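Local coordinates for protein OBCA, Oxalate Biosynthetic Component A (Burkholderia glumae, PDB 4NNB) that is a TIM-barrel protein whose pocket holds a magnesium ion and an oxaloacetate ion, at residues 132-137 / 485-491; 269-273 / 516-520; 398-403 / 429-433. One frame throughout, in Å; residues are numbered along the deposited sequence.

Contact 1 of 3, residues 132-137 / 485-491; sequences VLQLTT and VPGGVRK
Lys491 grips the end of helix 125-137 twice, once through its backbone and once through its ammonium group. Its N-H points almost straight at Thr136 OG1 (N to OG1 3.1 Å, 169° at the hydrogen), and its NZ lies 2.8 Å from Thr137 OG1. The lysine chain must bend to do both: it turns at chi2 (-69°) and again at chi4, laying CB and CG against the two hydroxyls before NZ arrives. Each hydroxyl also donates back into its own helix, Thr136 OG1 to Val132 O at 2.7 Å and Thr137 OG1 to Leu133 O. Both carbonyls therefore accept two bonds, the amide and the hydroxyl arriving from opposite faces of the carbonyl plane, and the threonine oxygens relay the helix to the strand. NZ has a further acceptor in Arg197 O.

The partner is one strand of a two-stranded antiparallel hairpin, 479-481 with 489-491, whose connection includes a type II turn from Val485 to Gly488. Here a helix of the N-terminal region packs on this hairpin, which follows barrel strand 469-472 in the chain; the axis of segment 132-137 is inclined by 21° to that of strand 489-491. Arg490 leads its guanidinium away from the helix to salt bridges with Asp482 and Glu497, leaving CB to meet Val132 CG1. That methyl also presses on Val489 O at 3.3 Å, while Val132 CG2 passes alongside Val485 CG2 (3.7 Å). Farther along, Leu133 sets CD2 over the strand backbone at Arg490 CA and against Val489 CG1.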
# COMPACT_ATOMS: atom_id res chain seq x y z
N VAL A 132 18.30 -6.30 0.51
CA VAL A 132 17.20 -7.14 0.95
C VAL A 132 15.85 -6.68 0.35
O VAL A 132 15.08 -7.50 -0.15
CB VAL A 132 17.13 -7.25 2.50
CG1 VAL A 132 15.87 -8.00 2.92
CG2 VAL A 132 18.36 -7.99 3.04
N LEU A 133 15.60 -5.38 0.36
CA LEU A 133 14.36 -4.86 -0.22
C LEU A 133 14.30 -5.10 -1.73
O LEU A 133 13.26 -5.47 -2.27
CB LEU A 133 14.17 -3.37 0.13
CG LEU A 133 13.87 -3.13 1.62
CD1 LEU A 133 14.14 -1.67 2.00
CD2 LEU A 133 12.41 -3.52 2.00
N GLN A 134 15.42 -4.91 -2.42
CA GLN A 134 15.42 -5.12 -3.85
C GLN A 134 15.15 -6.59 -4.20
O GLN A 134 14.31 -6.89 -5.06
CB GLN A 134 16.73 -4.67 -4.49
CG GLN A 134 16.68 -4.72 -6.01
CD GLN A 134 15.61 -3.81 -6.57
OE1 GLN A 134 15.74 -2.58 -6.53
NE2 GLN A 134 14.53 -4.40 -7.08
N LEU A 135 15.86 -7.50 -3.55
CA LEU A 135 15.72 -8.92 -3.85
C LEU A 135 14.37 -9.49 -3.40
O LEU A 135 13.81 -10.35 -4.07
CB LEU A 135 16.89 -9.73 -3.28
CG LEU A 135 18.26 -9.49 -3.95
CD1 LEU A 135 19.32 -10.43 -3.39
CD2 LEU A 135 18.17 -9.64 -5.46
N THR A 136 13.86 -9.04 -2.26
CA THR A 136 12.53 -9.50 -1.84
C THR A 136 11.42 -8.89 -2.71
O THR A 136 10.33 -9.46 -2.80
CB THR A 136 12.23 -9.30 -0.33
OG1 THR A 136 12.38 -7.93 0.04
CG2 THR A 136 13.16 -10.17 0.53
N THR A 137 11.69 -7.74 -3.34
CA THR A 137 10.79 -7.18 -4.35
C THR A 137 10.77 -8.12 -5.56
O THR A 137 9.75 -8.27 -6.23
CB THR A 137 11.24 -5.77 -4.81
OG1 THR A 137 11.19 -4.87 -3.70
CG2 THR A 137 10.33 -5.22 -5.92
N VAL A 485 16.95 -11.03 9.39
CA VAL A 485 17.75 -10.60 8.24
C VAL A 485 18.52 -9.33 8.56
O VAL A 485 18.00 -8.44 9.24
CB VAL A 485 16.86 -10.45 6.96
CG1 VAL A 485 16.02 -9.16 7.01
CG2 VAL A 485 17.71 -10.50 5.69
N PRO A 486 19.79 -9.25 8.13
CA PRO A 486 20.53 -8.01 8.34
C PRO A 486 19.79 -6.83 7.71
O PRO A 486 19.18 -6.98 6.64
CB PRO A 486 21.86 -8.25 7.62
CG PRO A 486 22.06 -9.74 7.74
CD PRO A 486 20.67 -10.34 7.64
N GLY A 487 19.83 -5.68 8.38
CA GLY A 487 19.04 -4.54 7.96
C GLY A 487 17.65 -4.52 8.59
O GLY A 487 17.05 -3.46 8.75
N GLY A 488 17.14 -5.70 8.91
CA GLY A 488 15.91 -5.85 9.68
C GLY A 488 14.57 -5.59 8.98
O GLY A 488 13.52 -5.67 9.63
N VAL A 489 14.60 -5.27 7.68
CA VAL A 489 13.38 -4.95 6.93
C VAL A 489 13.34 -5.69 5.59
O VAL A 489 14.38 -5.92 4.97
CB VAL A 489 13.27 -3.42 6.66
CG1 VAL A 489 11.99 -3.08 5.85
CG2 VAL A 489 13.28 -2.65 7.98
N ARG A 490 12.15 -6.09 5.16
CA ARG A 490 11.97 -6.75 3.86
C ARG A 490 10.55 -6.51 3.34
O ARG A 490 9.69 -6.01 4.08
CB ARG A 490 12.19 -8.26 3.99
CG ARG A 490 11.23 -8.93 4.99
CD ARG A 490 11.20 -10.44 4.78
NE ARG A 490 10.56 -11.17 5.88
CZ ARG A 490 9.26 -11.45 5.93
NH1 ARG A 490 8.46 -11.04 4.95
NH2 ARG A 490 8.76 -12.11 6.96
N LYS A 491 10.30 -6.87 2.09
CA LYS A 491 8.96 -6.82 1.52
C LYS A 491 8.08 -7.84 2.22
O LYS A 491 8.50 -8.99 2.47
CB LYS A 491 9.01 -7.08 0.00
CG LYS A 491 9.54 -5.89 -0.81
CD LYS A 491 8.55 -4.71 -0.77
CE LYS A 491 9.13 -3.39 -1.23
NZ LYS A 491 9.14 -3.21 -2.71

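Contact 2 of 3, residues 269-273 / 516-520; sequences EPAAI and AAQVR
Ile273 and Arg520 lie flank to flank, their side chains running past each other in opposite directions. The isoleucine chain is extended (chi2 172°), which carries CD1 out from the loop into a hollow on helix 516-523. Three parts of the helix form that hollow: the carbonyl oxygen of Ala516, the branched side chain of Val519, and the inner methylene of Arg520. CD1 sits 3.5 Å from Arg520 CG and 3.7 Å from Val519 CG1, a close fit in which a single methyl touches three residues on one side of the helix's first turn.

The loop offers a shallower ridge at Ala271, the third residue of a type I turn running from Glu269 to Ala272. Its carbonyl oxygen rests 3.6 Å from Ala516 CB, and Ala271 CB lies 4.2 Å from Ala516 CB, the small size of both side chains letting the turn approach the first turn of the helix.

Over this ridge Arg520 folds back. A bend at chi3 (68°) brings CD across Ala271 O and delivers NH1 to the same oxygen, at 3.1 Å and 158° at the hydrogen. The acceptor lies at the guanidinium edge, yet NH1 stands above the carbonyl plane instead of on a lone pair. Ala272 O is also close to NH1, while Lys266 bonds to Ala272 O and Glu307 forms a salt bridge with Arg520, probably offsetting the proximity of the two positive charges.

The chain runs on from here into strand 273-276, so the arrangement is that of a helix-to-strand connection in a TIM barrel, the loop between helix 255-268 and the next parallel strand, packed against a helix near the chain's C-terminal end.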
# COMPACT_ATOMS: atom_id res chain seq x y z
N GLU A 269 -16.14 -16.81 3.41
CA GLU A 269 -16.26 -16.20 4.72
C GLU A 269 -17.47 -15.27 4.73
O GLU A 269 -17.33 -14.08 4.42
CB GLU A 269 -15.00 -15.40 5.07
CG GLU A 269 -13.77 -16.25 5.37
CD GLU A 269 -13.80 -16.87 6.76
OE1 GLU A 269 -14.64 -16.46 7.59
OE2 GLU A 269 -12.95 -17.74 7.03
N PRO A 270 -18.65 -15.80 5.08
CA PRO A 270 -19.87 -14.98 5.05
C PRO A 270 -19.88 -13.87 6.10
O PRO A 270 -20.70 -12.95 6.00
CB PRO A 270 -20.99 -15.99 5.33
CG PRO A 270 -20.31 -17.19 5.91
CD PRO A 270 -18.94 -17.23 5.31
N ALA A 271 -19.00 -13.96 7.09
CA ALA A 271 -18.90 -12.92 8.11
C ALA A 271 -18.08 -11.71 7.64
O ALA A 271 -18.04 -10.70 8.35
CB ALA A 271 -18.27 -13.47 9.37
N ALA A 272 -17.41 -11.84 6.51
CA ALA A 272 -16.49 -10.80 6.04
C ALA A 272 -17.16 -9.45 6.02
O ALA A 272 -18.28 -9.30 5.50
CB ALA A 272 -15.96 -11.12 4.68
N ILE A 273 -16.49 -8.46 6.60
CA ILE A 273 -16.96 -7.08 6.55
C ILE A 273 -16.18 -6.34 5.48
O ILE A 273 -14.99 -6.05 5.66
CB ILE A 273 -16.77 -6.39 7.90
CG1 ILE A 273 -17.49 -7.17 9.00
CG2 ILE A 273 -17.28 -4.94 7.83
CD1 ILE A 273 -17.21 -6.67 10.38
N ALA A 516 -14.47 -10.62 13.02
CA ALA A 516 -15.47 -10.08 12.10
C ALA A 516 -16.88 -10.21 12.67
O ALA A 516 -17.64 -9.25 12.69
CB ALA A 516 -15.37 -10.75 10.75
N ALA A 517 -17.23 -11.41 13.15
CA ALA A 517 -18.56 -11.64 13.69
C ALA A 517 -18.86 -10.67 14.82
O ALA A 517 -19.98 -10.18 14.95
CB ALA A 517 -18.73 -13.09 14.16
N GLN A 518 -17.85 -10.37 15.63
CA GLN A 518 -18.05 -9.47 16.76
C GLN A 518 -18.21 -8.01 16.33
O GLN A 518 -19.02 -7.28 16.90
CB GLN A 518 -16.88 -9.57 17.73
CG GLN A 518 -16.77 -10.92 18.45
CD GLN A 518 -15.51 -10.99 19.25
OE1 GLN A 518 -14.40 -11.05 18.70
NE2 GLN A 518 -15.65 -10.97 20.57
N VAL A 519 -17.40 -7.58 15.36
CA VAL A 519 -17.49 -6.20 14.88
C VAL A 519 -18.85 -5.96 14.25
O VAL A 519 -19.47 -4.93 14.52
CB VAL A 519 -16.31 -5.84 13.92
CG1 VAL A 519 -16.54 -4.46 13.23
CG2 VAL A 519 -15.00 -5.82 14.67
N ARG A 520 -19.33 -6.91 13.44
CA ARG A 520 -20.64 -6.81 12.80
C ARG A 520 -21.71 -6.63 13.84
O ARG A 520 -22.59 -5.78 13.71
CB ARG A 520 -21.01 -8.09 12.05
CG ARG A 520 -20.06 -8.55 11.01
CD ARG A 520 -20.66 -9.73 10.26
NE ARG A 520 -21.81 -9.27 9.50
CZ ARG A 520 -21.76 -8.97 8.21
NH1 ARG A 520 -20.62 -9.12 7.53
NH2 ARG A 520 -22.85 -8.54 7.59

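Contact 3 of 3, residues 398-403 / 429-433; sequences LIARVV and QLRPV
Gln429 and Val403 approach from opposite directions, and the glutamine CG packs against both Val403 and Ile399. It meets Val403 CG1 at 3.7 Å and Ile399 CG2 at 4.0 Å, while Val403 CG2 lies beside the amide carbon and NE2. A bend at chi2 (-72°) turns the carboxamide toward the loop, so that OE1 takes the N-H of Ala400. The bond is short and nearly straight, 2.9 Å from N to OE1 and 165° at the hydrogen, although the donor is tilted from the amide carbonyl plane. Ala400 is the N-cap of helix 401-413, so this side chain of one helix holds the backbone where the other begins; Asp395 takes the next N-H, that of Arg401, at the same helix start. A water donates to OE1 and to Leu398 O, at 2.7 Å from the latter, giving the amide oxygen a second donor and tying in the preceding backbone.

Next along the helix, Leu430 rests one methyl, CD2, against two loop residues: it touches Leu398 CB (3.9 Å) and Ile399 CG1, with the Ile399 and Leu430 side chains inclined to each other. Val433, one turn on, reaches Leu398 CD2 more loosely.

Around the apolar side, Leu430 also packs on helix 458-465, Val433 on helix 352-359, and Ile399 on helix 401-413, so the contact joins the approach to helix 401-413 to the long helix 416-440, which leads into barrel strand 444-449.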
# COMPACT_ATOMS: atom_id res chain seq x y z
N LEU A 398 -2.96 16.02 9.21
CA LEU A 398 -3.32 15.73 10.60
C LEU A 398 -2.11 15.90 11.51
O LEU A 398 -2.19 16.54 12.56
CB LEU A 398 -3.87 14.31 10.74
CG LEU A 398 -5.14 13.95 9.99
CD1 LEU A 398 -5.59 12.58 10.48
CD2 LEU A 398 -6.22 15.00 10.21
N ILE A 399 -0.99 15.30 11.10
CA ILE A 399 0.29 15.56 11.74
C ILE A 399 0.95 16.62 10.88
O ILE A 399 1.30 16.36 9.73
CB ILE A 399 1.18 14.29 11.78
CG1 ILE A 399 0.47 13.15 12.53
CG2 ILE A 399 2.53 14.61 12.43
CD1 ILE A 399 1.23 11.81 12.54
N ALA A 400 1.06 17.83 11.42
CA ALA A 400 1.66 18.94 10.68
C ALA A 400 2.95 18.50 10.01
O ALA A 400 3.73 17.74 10.60
CB ALA A 400 1.90 20.12 11.61
N ARG A 401 3.17 18.94 8.77
CA ARG A 401 4.32 18.46 8.01
C ARG A 401 5.63 18.70 8.75
O ARG A 401 6.49 17.82 8.79
CB ARG A 401 4.38 19.06 6.60
CG ARG A 401 5.66 18.65 5.85
CD ARG A 401 5.61 18.97 4.37
NE ARG A 401 6.77 18.42 3.67
CZ ARG A 401 6.75 17.95 2.42
NH1 ARG A 401 7.86 17.46 1.87
NH2 ARG A 401 5.62 17.97 1.72
N VAL A 402 5.78 19.88 9.36
CA VAL A 402 7.00 20.18 10.11
C VAL A 402 7.21 19.20 11.26
O VAL A 402 8.34 18.78 11.54
CB VAL A 402 7.03 21.64 10.62
CG1 VAL A 402 7.11 22.60 9.46
CG2 VAL A 402 5.81 21.96 11.47
N VAL A 403 6.12 18.82 11.92
CA VAL A 403 6.18 17.83 12.99
C VAL A 403 6.42 16.44 12.41
O VAL A 403 7.21 15.66 12.95
CB VAL A 403 4.92 17.85 13.87
CG1 VAL A 403 4.99 16.76 14.94
CG2 VAL A 403 4.72 19.22 14.51
N GLN A 429 -0.00 15.69 18.17
CA GLN A 429 -0.68 16.18 16.97
C GLN A 429 -2.06 15.56 16.81
O GLN A 429 -3.02 16.24 16.45
CB GLN A 429 0.18 15.92 15.73
CG GLN A 429 1.40 16.81 15.63
CD GLN A 429 1.03 18.22 15.28
OE1 GLN A 429 0.54 18.49 14.18
NE2 GLN A 429 1.24 19.14 16.22
N LEU A 430 -2.17 14.26 17.08
CA LEU A 430 -3.39 13.53 16.79
C LEU A 430 -4.43 13.64 17.90
O LEU A 430 -5.63 13.50 17.63
CB LEU A 430 -3.10 12.06 16.47
CG LEU A 430 -2.32 11.80 15.18
CD1 LEU A 430 -1.92 10.32 15.09
CD2 LEU A 430 -3.15 12.21 13.97
N ARG A 431 -3.99 13.90 19.13
CA ARG A 431 -4.90 13.93 20.28
C ARG A 431 -6.11 14.87 20.11
O ARG A 431 -7.24 14.44 20.32
CB ARG A 431 -4.16 14.21 21.60
CG ARG A 431 -5.08 14.38 22.81
CD ARG A 431 -5.12 13.14 23.65
NE ARG A 431 -3.83 12.92 24.30
CZ ARG A 431 -3.43 11.76 24.81
NH1 ARG A 431 -4.23 10.70 24.73
NH2 ARG A 431 -2.24 11.66 25.38
N PRO A 432 -5.88 16.15 19.73
CA PRO A 432 -7.03 17.04 19.62
C PRO A 432 -7.97 16.62 18.49
O PRO A 432 -9.16 16.89 18.57
CB PRO A 432 -6.40 18.40 19.27
CG PRO A 432 -4.95 18.27 19.54
CD PRO A 432 -4.62 16.83 19.37
N VAL A 433 -7.43 15.99 17.44
CA VAL A 433 -8.27 15.47 16.35
C VAL A 433 -9.17 14.38 16.90
O VAL A 433 -10.39 14.41 16.70
CB VAL A 433 -7.41 14.94 15.16
CG1 VAL A 433 -8.27 14.22 14.13
CG2 VAL A 433 -6.65 16.09 14.51
O HOH W 1 -2.17 19.08 13.36

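In the fold
The three contacts are separate stations on one chain: their centres lie 31 to 34 Å apart, and even the closest pair, contacts 1 and 3, leaves about 19 Å between nearest atoms. In sequence, contacts 1 and 2 cross, their segments alternating, while contact 3 is nested inside the loops closed by both. Contacts 1 and 2 bring together parts of the chain 348 and 243 residues apart, whereas contact 3 joins helical segments separated by 26. The side chain of Leu398 in contact 3 is about 13 Å from the bound oxaloacetate ion; the magnesium ion there is held by His224, His226 and Glu475.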